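Local coordinates for GNA33 (Neisseria gonorrhoeae FA 1090, PDB 2G6G), which probably acts as a lytic transglycosylase, cleaving the MurNAc-GlcNAc linkage of peptidoglycan exolytically and leaving a 1,6-anhydro bond on MurNAc, at residues A[332-337]-A[372-377]; A[351-356]-A[406-411]; A[121-126]-A[389-394]. One frame throughout, in Å; residues are numbered along the deposited sequence.

Contact 1: residues A[332-337]-A[372-377]; sequences TPLMGE and AQDTGS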
loop_
_atom_site.group_PDB
_atom_site.type_symbol
_atom_site.label_atom_id
_atom_site.label_comp_id
_atom_site.label_asym_id
_atom_site.label_seq_id
_atom_site.Cartn_x
_atom_site.Cartn_y
_atom_site.Cartn_z
ATOM N N THR A 332 9.658 2.889 2.605
ATOM C CA THR A 332 9.906 3.247 3.981
ATOM C C THR A 332 8.780 2.683 4.910
ATOM O O THR A 332 7.622 2.641 4.505
ATOM C CB THR A 332 10.054 4.809 3.973
ATOM O OG1 THR A 332 11.385 5.191 4.366
ATOM C CG2 THR A 332 8.968 5.525 4.702
ATOM N N PRO A 333 9.118 2.229 6.142
ATOM C CA PRO A 333 8.086 1.640 7.028
ATOM C C PRO A 333 7.051 2.655 7.545
ATOM O O PRO A 333 7.408 3.768 7.957
ATOM C CB PRO A 333 8.899 1.075 8.195
ATOM C CG PRO A 333 10.181 1.926 8.218
ATOM C CD PRO A 333 10.455 2.270 6.779
ATOM N N LEU A 334 5.777 2.273 7.550
ATOM C CA LEU A 334 4.688 3.203 7.886
ATOM C C LEU A 334 4.331 3.211 9.362
ATOM O O LEU A 334 4.206 2.151 9.979
ATOM C CB LEU A 334 3.423 2.847 7.090
ATOM C CG LEU A 334 3.530 2.717 5.579
ATOM C CD1 LEU A 334 2.155 2.319 5.009
ATOM C CD2 LEU A 334 4.059 3.984 4.922
HETATM N N MSE A 335 4.132 4.409 9.915
HETATM C CA MSE A 335 3.655 4.563 11.291
HETATM C C MSE A 335 2.132 4.536 11.376
HETATM O O MSE A 335 1.461 5.321 10.720
HETATM C CB MSE A 335 4.135 5.884 11.881
HETATM C CG MSE A 335 3.693 6.124 13.328
HETATM SE SE MSE A 335 4.702 7.633 14.046
HETATM C CE MSE A 335 6.446 6.827 13.846
ATOM N N GLY A 336 1.595 3.653 12.210
ATOM C CA GLY A 336 0.157 3.544 12.377
ATOM C C GLY A 336 -0.482 4.850 12.796
ATOM O O GLY A 336 -0.016 5.498 13.743
ATOM N N GLU A 337 -1.542 5.233 12.079
ATOM C CA GLU A 337 -2.301 6.460 12.339
ATOM C C GLU A 337 -1.604 7.772 11.948
ATOM O O GLU A 337 -2.201 8.831 12.073
ATOM C CB GLU A 337 -2.776 6.514 13.799
ATOM C CG GLU A 337 -3.785 5.442 14.139
ATOM C CD GLU A 337 -4.165 5.453 15.601
ATOM O OE1 GLU A 337 -3.279 5.231 16.458
ATOM O OE2 GLU A 337 -5.359 5.673 15.890
ATOM N N ALA A 372 2.322 11.534 3.655
ATOM C CA ALA A 372 1.855 10.969 2.399
ATOM C C ALA A 372 2.934 10.027 1.874
ATOM O O ALA A 372 3.654 10.385 0.958
ATOM C CB ALA A 372 1.588 12.106 1.372
ATOM N N GLN A 373 3.061 8.837 2.466
ATOM C CA GLN A 373 4.223 7.963 2.203
ATOM C C GLN A 373 3.873 6.716 1.387
ATOM O O GLN A 373 4.709 5.859 1.164
ATOM C CB GLN A 373 4.930 7.571 3.515
ATOM C CG GLN A 373 5.601 8.772 4.226
ATOM C CD GLN A 373 6.050 8.445 5.647
ATOM O OE1 GLN A 373 5.668 7.404 6.196
ATOM N NE2 GLN A 373 6.858 9.331 6.250
ATOM N N ASP A 374 2.632 6.619 0.943
ATOM C CA ASP A 374 2.173 5.428 0.237
ATOM C C ASP A 374 1.275 5.795 -0.959
ATOM O O ASP A 374 0.916 6.962 -1.124
ATOM C CB ASP A 374 1.485 4.480 1.225
ATOM C CG ASP A 374 1.531 3.002 0.765
ATOM O OD1 ASP A 374 0.864 2.164 1.410
ATOM O OD2 ASP A 374 2.218 2.686 -0.231
ATOM N N THR A 375 0.979 4.810 -1.817
ATOM C CA THR A 375 0.069 4.966 -2.949
ATOM C C THR A 375 -0.769 3.695 -3.031
ATOM O O THR A 375 -0.512 2.730 -2.300
ATOM C CB THR A 375 0.818 5.163 -4.311
ATOM O OG1 THR A 375 1.608 3.999 -4.602
ATOM C CG2 THR A 375 1.759 6.363 -4.262
ATOM N N GLY A 376 -1.761 3.681 -3.920
ATOM C CA GLY A 376 -2.636 2.506 -4.100
ATOM C C GLY A 376 -3.415 2.579 -5.391
ATOM O O GLY A 376 -3.794 3.652 -5.837
ATOM N N SER A 377 -3.686 1.427 -5.993
ATOM C CA SER A 377 -4.234 1.407 -7.344
ATOM C C SER A 377 -5.605 2.062 -7.379
ATOM O O SER A 377 -5.961 2.708 -8.354
ATOM C CB SER A 377 -4.288 -0.023 -7.898
ATOM O OG SER A 377 -5.164 -0.826 -7.122
HETATM O O HOH W 1 6.685 4.124 2.397
HETATM O O HOH W 2 5.060 6.756 8.704
#
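Leu-334 lays both of its methyl groups against Gln-373 and Asp-374, on strand 365-374. This strand belongs to the 3D domain, a family of the double-psi beta-barrel clan. Residues 332-337 form an irregular loop that runs past Gln-373 and Asp-374 and leads into strand 339-341. The close packing is at Leu-334. Its CD2 rests 4.0 Å from Gln-373 CB, and its CD1 turns to the carboxylate, 3.8 Å from Asp-374 OD1. The Leu-334 and Gln-373 side chains run antiparallel, each passing alongside the other. Gln-373 CG stands beside the backbone N (chi1 -67°) and the chain beyond is extended, which carries the amide alongside the loop. There Gln-373 OE1 lies 4.1 Å from Thr-332 CG2. The amide is held at both ends: NE2 bonds Ser-64 O of helix 58-72, and OE1 accepts a hydrogen bond from a water at 2.7 Å. The same water accepts a bond from the backbone N of Met-335, which is present as selenomethionine, at 2.8 Å. A second water donates to Thr-332 O at 2.7 Å and to Gln-373 O at 2.9 Å. No direct hydrogen bond joins the two segments, so these waters supply the polar link. The other side is looser. Here Asp-374 is partly exposed. A glycerol, probably from the crystallisation liquor, is hydrogen-bonded to Thr-375 O close to the Asp-374 side chain and may mark a pocket. Two outside partners fix the carboxylate: Tyr-121 OH is hydrogen-bonded to Asp-374 OD1, and Ala-329 N to OD2. Asp-374 OD2 also accepts a weak bond from Thr-375 N, 2.9 Å long and bent to 143° at the hydrogen.

Contact 2: residues A[351-356]-A[406-411]; sequences APLFVA and GYVWQL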
loop_
_atom_site.group_PDB
_atom_site.type_symbol
_atom_site.label_atom_id
_atom_site.label_comp_id
_atom_site.label_asym_id
_atom_site.label_seq_id
_atom_site.Cartn_x
_atom_site.Cartn_y
_atom_site.Cartn_z
ATOM N N ALA A 351 5.290 14.156 1.397
ATOM C CA ALA A 351 4.782 15.395 1.993
ATOM C C ALA A 351 3.955 15.134 3.234
ATOM O O ALA A 351 3.114 14.225 3.232
ATOM C CB ALA A 351 3.901 16.151 0.999
ATOM N N PRO A 352 4.157 15.965 4.286
ATOM C CA PRO A 352 3.130 16.051 5.336
ATOM C C PRO A 352 1.793 16.504 4.745
ATOM O O PRO A 352 1.729 17.420 3.920
ATOM C CB PRO A 352 3.665 17.141 6.270
ATOM C CG PRO A 352 5.175 17.191 6.012
ATOM C CD PRO A 352 5.316 16.841 4.550
ATOM N N LEU A 353 0.727 15.888 5.223
ATOM C CA LEU A 353 -0.596 16.131 4.718
ATOM C C LEU A 353 -1.494 16.349 5.942
ATOM O O LEU A 353 -1.694 15.435 6.724
ATOM C CB LEU A 353 -1.075 14.885 3.947
ATOM C CG LEU A 353 -1.673 14.933 2.548
ATOM C CD1 LEU A 353 -2.727 13.808 2.366
ATOM C CD2 LEU A 353 -2.290 16.278 2.180
ATOM N N PHE A 354 -2.035 17.543 6.110
ATOM C CA PHE A 354 -2.987 17.753 7.183
ATOM C C PHE A 354 -4.294 17.274 6.634
ATOM O O PHE A 354 -4.697 17.714 5.553
ATOM C CB PHE A 354 -3.088 19.230 7.592
ATOM C CG PHE A 354 -3.805 19.431 8.884
ATOM C CD1 PHE A 354 -3.166 19.186 10.081
ATOM C CD2 PHE A 354 -5.118 19.841 8.909
ATOM C CE1 PHE A 354 -3.818 19.345 11.268
ATOM C CE2 PHE A 354 -5.777 19.997 10.118
ATOM C CZ PHE A 354 -5.110 19.747 11.289
ATOM N N VAL A 355 -4.922 16.338 7.350
ATOM C CA VAL A 355 -6.222 15.789 6.954
ATOM C C VAL A 355 -7.257 16.118 8.033
ATOM O O VAL A 355 -7.054 15.848 9.221
ATOM C CB VAL A 355 -6.164 14.263 6.705
ATOM C CG1 VAL A 355 -7.568 13.688 6.252
ATOM C CG2 VAL A 355 -5.137 13.965 5.660
ATOM N N ALA A 356 -8.357 16.718 7.619
ATOM C CA ALA A 356 -9.466 16.992 8.546
ATOM C C ALA A 356 -10.597 16.054 8.222
ATOM O O ALA A 356 -11.166 16.109 7.126
ATOM C CB ALA A 356 -9.924 18.427 8.424
ATOM N N GLY A 406 -13.119 13.953 3.829
ATOM C CA GLY A 406 -11.935 14.663 4.337
ATOM C C GLY A 406 -11.644 15.922 3.564
ATOM O O GLY A 406 -12.122 16.093 2.450
ATOM N N TYR A 407 -10.838 16.788 4.177
ATOM C CA TYR A 407 -10.320 18.004 3.576
ATOM C C TYR A 407 -8.814 17.945 3.757
ATOM O O TYR A 407 -8.352 17.489 4.776
ATOM C CB TYR A 407 -10.944 19.230 4.269
ATOM C CG TYR A 407 -12.475 19.215 4.194
ATOM C CD1 TYR A 407 -13.244 18.522 5.136
ATOM C CD2 TYR A 407 -13.140 19.855 3.157
ATOM C CE1 TYR A 407 -14.641 18.501 5.046
ATOM C CE2 TYR A 407 -14.519 19.835 3.059
ATOM C CZ TYR A 407 -15.267 19.174 4.013
ATOM O OH TYR A 407 -16.645 19.150 3.889
ATOM N N VAL A 408 -8.042 18.329 2.753
ATOM C CA VAL A 408 -6.595 18.145 2.844
ATOM C C VAL A 408 -5.802 19.402 2.499
ATOM O O VAL A 408 -6.201 20.215 1.669
ATOM C CB VAL A 408 -6.029 16.874 2.028
ATOM C CG1 VAL A 408 -6.863 15.574 2.262
ATOM C CG2 VAL A 408 -6.031 17.141 0.565
ATOM N N TRP A 409 -4.665 19.527 3.193
ATOM C CA TRP A 409 -3.644 20.542 2.974
ATOM C C TRP A 409 -2.315 19.788 2.863
ATOM O O TRP A 409 -2.014 18.919 3.688
ATOM C CB TRP A 409 -3.566 21.499 4.166
ATOM C CG TRP A 409 -4.814 22.342 4.423
ATOM C CD1 TRP A 409 -4.969 23.663 4.127
ATOM C CD2 TRP A 409 -6.056 21.917 5.019
ATOM N NE1 TRP A 409 -6.227 24.092 4.511
ATOM C CE2 TRP A 409 -6.910 23.041 5.059
ATOM C CE3 TRP A 409 -6.517 20.707 5.548
ATOM C CZ2 TRP A 409 -8.187 23.001 5.623
ATOM C CZ3 TRP A 409 -7.790 20.666 6.103
ATOM C CH2 TRP A 409 -8.618 21.803 6.116
ATOM N N GLN A 410 -1.559 20.094 1.814
ATOM C CA GLN A 410 -0.239 19.520 1.587
ATOM C C GLN A 410 0.819 20.513 2.049
ATOM O O GLN A 410 0.829 21.657 1.601
ATOM C CB GLN A 410 -0.079 19.209 0.091
ATOM C CG GLN A 410 1.289 18.720 -0.326
ATOM C CD GLN A 410 1.357 18.268 -1.779
ATOM O OE1 GLN A 410 2.139 17.407 -2.091
ATOM N NE2 GLN A 410 0.554 18.857 -2.662
ATOM N N LEU A 411 1.686 20.092 2.973
ATOM C CA LEU A 411 2.772 20.950 3.426
ATOM C C LEU A 411 3.996 20.632 2.604
ATOM O O LEU A 411 4.382 19.474 2.465
ATOM C CB LEU A 411 3.043 20.781 4.934
ATOM C CG LEU A 411 2.222 21.620 5.953
ATOM C CD1 LEU A 411 0.725 21.321 5.884
ATOM C CD2 LEU A 411 2.770 21.259 7.335
#
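Phe-354 turns the edge of its ring to the face of the Trp-409 indole. The pair is an offset edge-to-face contact, with the phenyl and the six-membered ring centred 5.8 Å apart and their planes at 68°. Phe-354 CD2 comes nearest, 3.7 Å from Trp-409 CE3. The two side chains leave the sheet side by side. Phe-354 CG is anti to its own N (chi1 -166°), whereas Trp-409 CG sits beside its N (chi1 -64°); with these two rotations the phenyl edge is turned to the indole face. Beyond the ring, Ala-356 CB touches Trp-409 CZ3 at 3.9 Å. Val-45 and Pro-51 also pack on the Trp-409 side chain. The strands are antiparallel neighbours in the 3D domain, whose clan is that of the double-psi beta-barrels. Phe-354 with Trp-409 and Ala-356 with Tyr-407 are the hydrogen-bonded pairs; Phe-354 N reaches Trp-409 O at 2.8 Å, and Trp-409 N reaches Phe-354 O at 3.0 Å. On the opposite face Leu-353 CD2 packs 3.8 Å from Val-408 CB, and Val-355 CG2 lies 4.1 Å from Val-408 CG1. Val-385 of strand 384-391 touches all three of these residues. At the far end Pro-352 CB abuts Leu-411 CB at 3.9 Å, and Phe-103 touches both.

Contact 3: residues A[121-126]-A[389-394]; sequences YYEPVL and WGYGDE. With SO4 (sulfate ion), chain F.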
loop_
_atom_site.group_PDB
_atom_site.type_symbol
_atom_site.label_atom_id
_atom_site.label_comp_id
_atom_site.label_asym_id
_atom_site.label_seq_id
_atom_site.Cartn_x
_atom_site.Cartn_y
_atom_site.Cartn_z
ATOM N N TYR A 121 -6.885 1.613 5.689
ATOM C CA TYR A 121 -6.286 0.291 5.526
ATOM C C TYR A 121 -5.386 -0.013 6.709
ATOM O O TYR A 121 -5.095 0.878 7.536
ATOM C CB TYR A 121 -5.553 0.142 4.177
ATOM C CG TYR A 121 -4.304 0.984 3.985
ATOM C CD1 TYR A 121 -3.074 0.375 3.668
ATOM C CD2 TYR A 121 -4.341 2.376 4.106
ATOM C CE1 TYR A 121 -1.911 1.154 3.491
ATOM C CE2 TYR A 121 -3.185 3.157 3.921
ATOM C CZ TYR A 121 -1.989 2.531 3.614
ATOM O OH TYR A 121 -0.858 3.264 3.398
ATOM N N TYR A 122 -4.976 -1.278 6.822
ATOM C CA TYR A 122 -4.186 -1.724 7.982
ATOM C C TYR A 122 -3.321 -2.895 7.568
ATOM O O TYR A 122 -3.387 -3.323 6.428
ATOM C CB TYR A 122 -5.099 -2.140 9.136
ATOM C CG TYR A 122 -5.759 -3.504 8.964
ATOM C CD1 TYR A 122 -5.513 -4.527 9.872
ATOM C CD2 TYR A 122 -6.630 -3.759 7.921
ATOM C CE1 TYR A 122 -6.125 -5.774 9.752
ATOM C CE2 TYR A 122 -7.264 -5.027 7.783
ATOM C CZ TYR A 122 -6.991 -6.017 8.706
ATOM O OH TYR A 122 -7.597 -7.241 8.610
ATOM N N GLU A 123 -2.487 -3.360 8.489
ATOM C CA GLU A 123 -1.705 -4.574 8.316
ATOM C C GLU A 123 -2.255 -5.618 9.283
ATOM O O GLU A 123 -2.118 -5.460 10.484
ATOM C CB GLU A 123 -0.218 -4.315 8.605
ATOM C CG GLU A 123 0.654 -5.597 8.651
ATOM C CD GLU A 123 2.129 -5.361 8.979
ATOM O OE1 GLU A 123 2.441 -4.560 9.897
ATOM O OE2 GLU A 123 2.999 -6.008 8.321
ATOM N N PRO A 124 -2.845 -6.710 8.763
ATOM C CA PRO A 124 -3.358 -7.775 9.627
ATOM C C PRO A 124 -2.260 -8.564 10.354
ATOM O O PRO A 124 -1.133 -8.731 9.832
ATOM C CB PRO A 124 -4.074 -8.703 8.634
ATOM C CG PRO A 124 -3.298 -8.509 7.348
ATOM C CD PRO A 124 -3.023 -7.041 7.335
ATOM N N VAL A 125 -2.599 -9.031 11.551
ATOM C CA VAL A 125 -1.767 -9.966 12.297
ATOM C C VAL A 125 -2.430 -11.355 12.266
ATOM O O VAL A 125 -3.622 -11.482 12.538
ATOM C CB VAL A 125 -1.574 -9.495 13.750
ATOM C CG1 VAL A 125 -0.871 -10.550 14.585
ATOM C CG2 VAL A 125 -0.822 -8.157 13.799
ATOM N N LEU A 126 -1.665 -12.381 11.903
ATOM C CA LEU A 126 -2.161 -13.773 11.949
ATOM C C LEU A 126 -1.280 -14.669 12.797
ATOM O O LEU A 126 -0.067 -14.478 12.866
ATOM C CB LEU A 126 -2.402 -14.392 10.543
ATOM C CG LEU A 126 -1.867 -13.835 9.223
ATOM C CD1 LEU A 126 -2.239 -14.733 8.028
ATOM C CD2 LEU A 126 -2.340 -12.418 8.952
ATOM N N TRP A 389 -4.081 2.660 9.452
ATOM C CA TRP A 389 -4.457 2.561 10.865
ATOM C C TRP A 389 -3.465 1.813 11.766
ATOM O O TRP A 389 -3.620 1.830 12.980
ATOM C CB TRP A 389 -5.831 1.930 10.991
ATOM C CG TRP A 389 -6.932 2.874 10.760
ATOM C CD1 TRP A 389 -7.641 3.024 9.618
ATOM C CD2 TRP A 389 -7.463 3.817 11.695
ATOM N NE1 TRP A 389 -8.606 3.992 9.775
ATOM C CE2 TRP A 389 -8.512 4.501 11.045
ATOM C CE3 TRP A 389 -7.152 4.150 13.013
ATOM C CZ2 TRP A 389 -9.267 5.507 11.676
ATOM C CZ3 TRP A 389 -7.897 5.159 13.651
ATOM C CH2 TRP A 389 -8.944 5.831 12.968
ATOM N N GLY A 390 -2.463 1.155 11.182
ATOM C CA GLY A 390 -1.485 0.375 11.967
ATOM C C GLY A 390 -1.723 -1.115 11.763
ATOM O O GLY A 390 -2.393 -1.523 10.801
ATOM N N TYR A 391 -1.192 -1.948 12.653
ATOM C CA TYR A 391 -1.381 -3.382 12.491
ATOM C C TYR A 391 -2.269 -3.979 13.557
ATOM O O TYR A 391 -2.319 -3.471 14.689
ATOM C CB TYR A 391 -0.038 -4.109 12.449
ATOM C CG TYR A 391 0.844 -3.856 13.646
ATOM C CD1 TYR A 391 1.791 -2.827 13.625
ATOM C CD2 TYR A 391 0.745 -4.652 14.799
ATOM C CE1 TYR A 391 2.594 -2.594 14.704
ATOM C CE2 TYR A 391 1.566 -4.424 15.897
ATOM C CZ TYR A 391 2.479 -3.389 15.838
ATOM O OH TYR A 391 3.308 -3.146 16.903
ATOM N N GLY A 392 -2.966 -5.062 13.205
ATOM C CA GLY A 392 -3.734 -5.821 14.191
ATOM C C GLY A 392 -5.240 -5.731 14.055
ATOM O O GLY A 392 -5.749 -5.092 13.124
ATOM N N ASP A 393 -5.947 -6.375 14.992
ATOM C CA ASP A 393 -7.398 -6.564 14.905
ATOM C C ASP A 393 -8.186 -5.245 14.948
ATOM O O ASP A 393 -9.029 -4.989 14.094
ATOM C CB ASP A 393 -7.873 -7.514 16.012
ATOM C CG ASP A 393 -7.501 -8.966 15.744
ATOM O OD1 ASP A 393 -6.611 -9.222 14.903
ATOM O OD2 ASP A 393 -8.102 -9.870 16.379
ATOM N N GLU A 394 -7.879 -4.419 15.946
ATOM C CA GLU A 394 -8.481 -3.101 16.154
ATOM C C GLU A 394 -8.286 -2.189 14.943
ATOM O O GLU A 394 -9.245 -1.635 14.407
ATOM C CB GLU A 394 -7.862 -2.462 17.397
ATOM C CG GLU A 394 -8.186 -0.981 17.603
ATOM C CD GLU A 394 -9.525 -0.747 18.291
ATOM O OE1 GLU A 394 -9.716 0.374 18.826
ATOM O OE2 GLU A 394 -10.380 -1.669 18.316
HETATM S S SO4 F . -5.666 -5.096 18.765
HETATM O O1 SO4 F . -7.076 -5.238 19.130
HETATM O O2 SO4 F . -5.571 -4.590 17.398
HETATM O O3 SO4 F . -4.990 -6.393 18.828
HETATM O O4 SO4 F . -5.021 -4.142 19.666
#
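Gly-392 bonds back to Glu-123 from an extended, positive-phi conformation (phi 111°) that calls for glycine. Its N donates to Glu-123 O at 2.9 Å, and Val-125 CG2 closes over its CA at 3.8 Å. Gly-390, two residues earlier, also has a positive phi. Strands 121-123 and 389-391 run parallel, with Glu-123 paired to Tyr-391. Trp-389 N meets Tyr-121 O at 2.8 Å, almost straight on, and Glu-123 N meets Gly-390 O at 3.0 Å, tilted from the carbonyl plane. Tyr-122 CG sits between its backbone N and carbonyl carbon (chi1 77°). This places CD1 3.3 Å from Gly-392 O, while Pro-124 CD lies over one face of the ring. Glu-123 and Tyr-391 project from the same face, next to each other. Glu-123 OE1 lies 3.6 Å from Tyr-391 CB, and the carboxylate stands at 79° to the phenol ring. Arg-247 ties the two together: it forms a salt bridge with Glu-123 OE1 and a cation-pi contact with Tyr-391. Gly-392 takes the N-cap position, and the first amides of helix 393-401 face a sulfate, probably from the crystallisation liquor. Glu-394 N is hydrogen-bonded to sulfate O2 at 2.7 Å; Asp-393 N is 3.0 Å from the same oxygen. The helix end, with its partial positive charge, would favour the anion. The geometry is consistent with a strand-turn-helix pattern in which the first helical amides can hold an anion, here a sulfate.

Contact 1 touches both of the others, while contacts 2 and 3 stay apart, with nearest atoms about 10 Å from each other. Ala-372 N lies 2.8 Å from Ala-351 O, a probable hydrogen bond that joins contact 1 to contact 2 through the neighbouring strands 365-374 and 352-358. Toward contact 3, Leu-334 CD1 packs 3.5 Å from Tyr-121 OH, and Glu-337 OE2 approaches Trp-389 CZ3. Glycerol is bound near the side chains of both Asp-374 and Tyr-121, about 3 and 4 Å away, so contacts 1 and 3 may border one pocket. Strand 403-413 of contact 2 is a neighbour of strand 115-129 of contact 3.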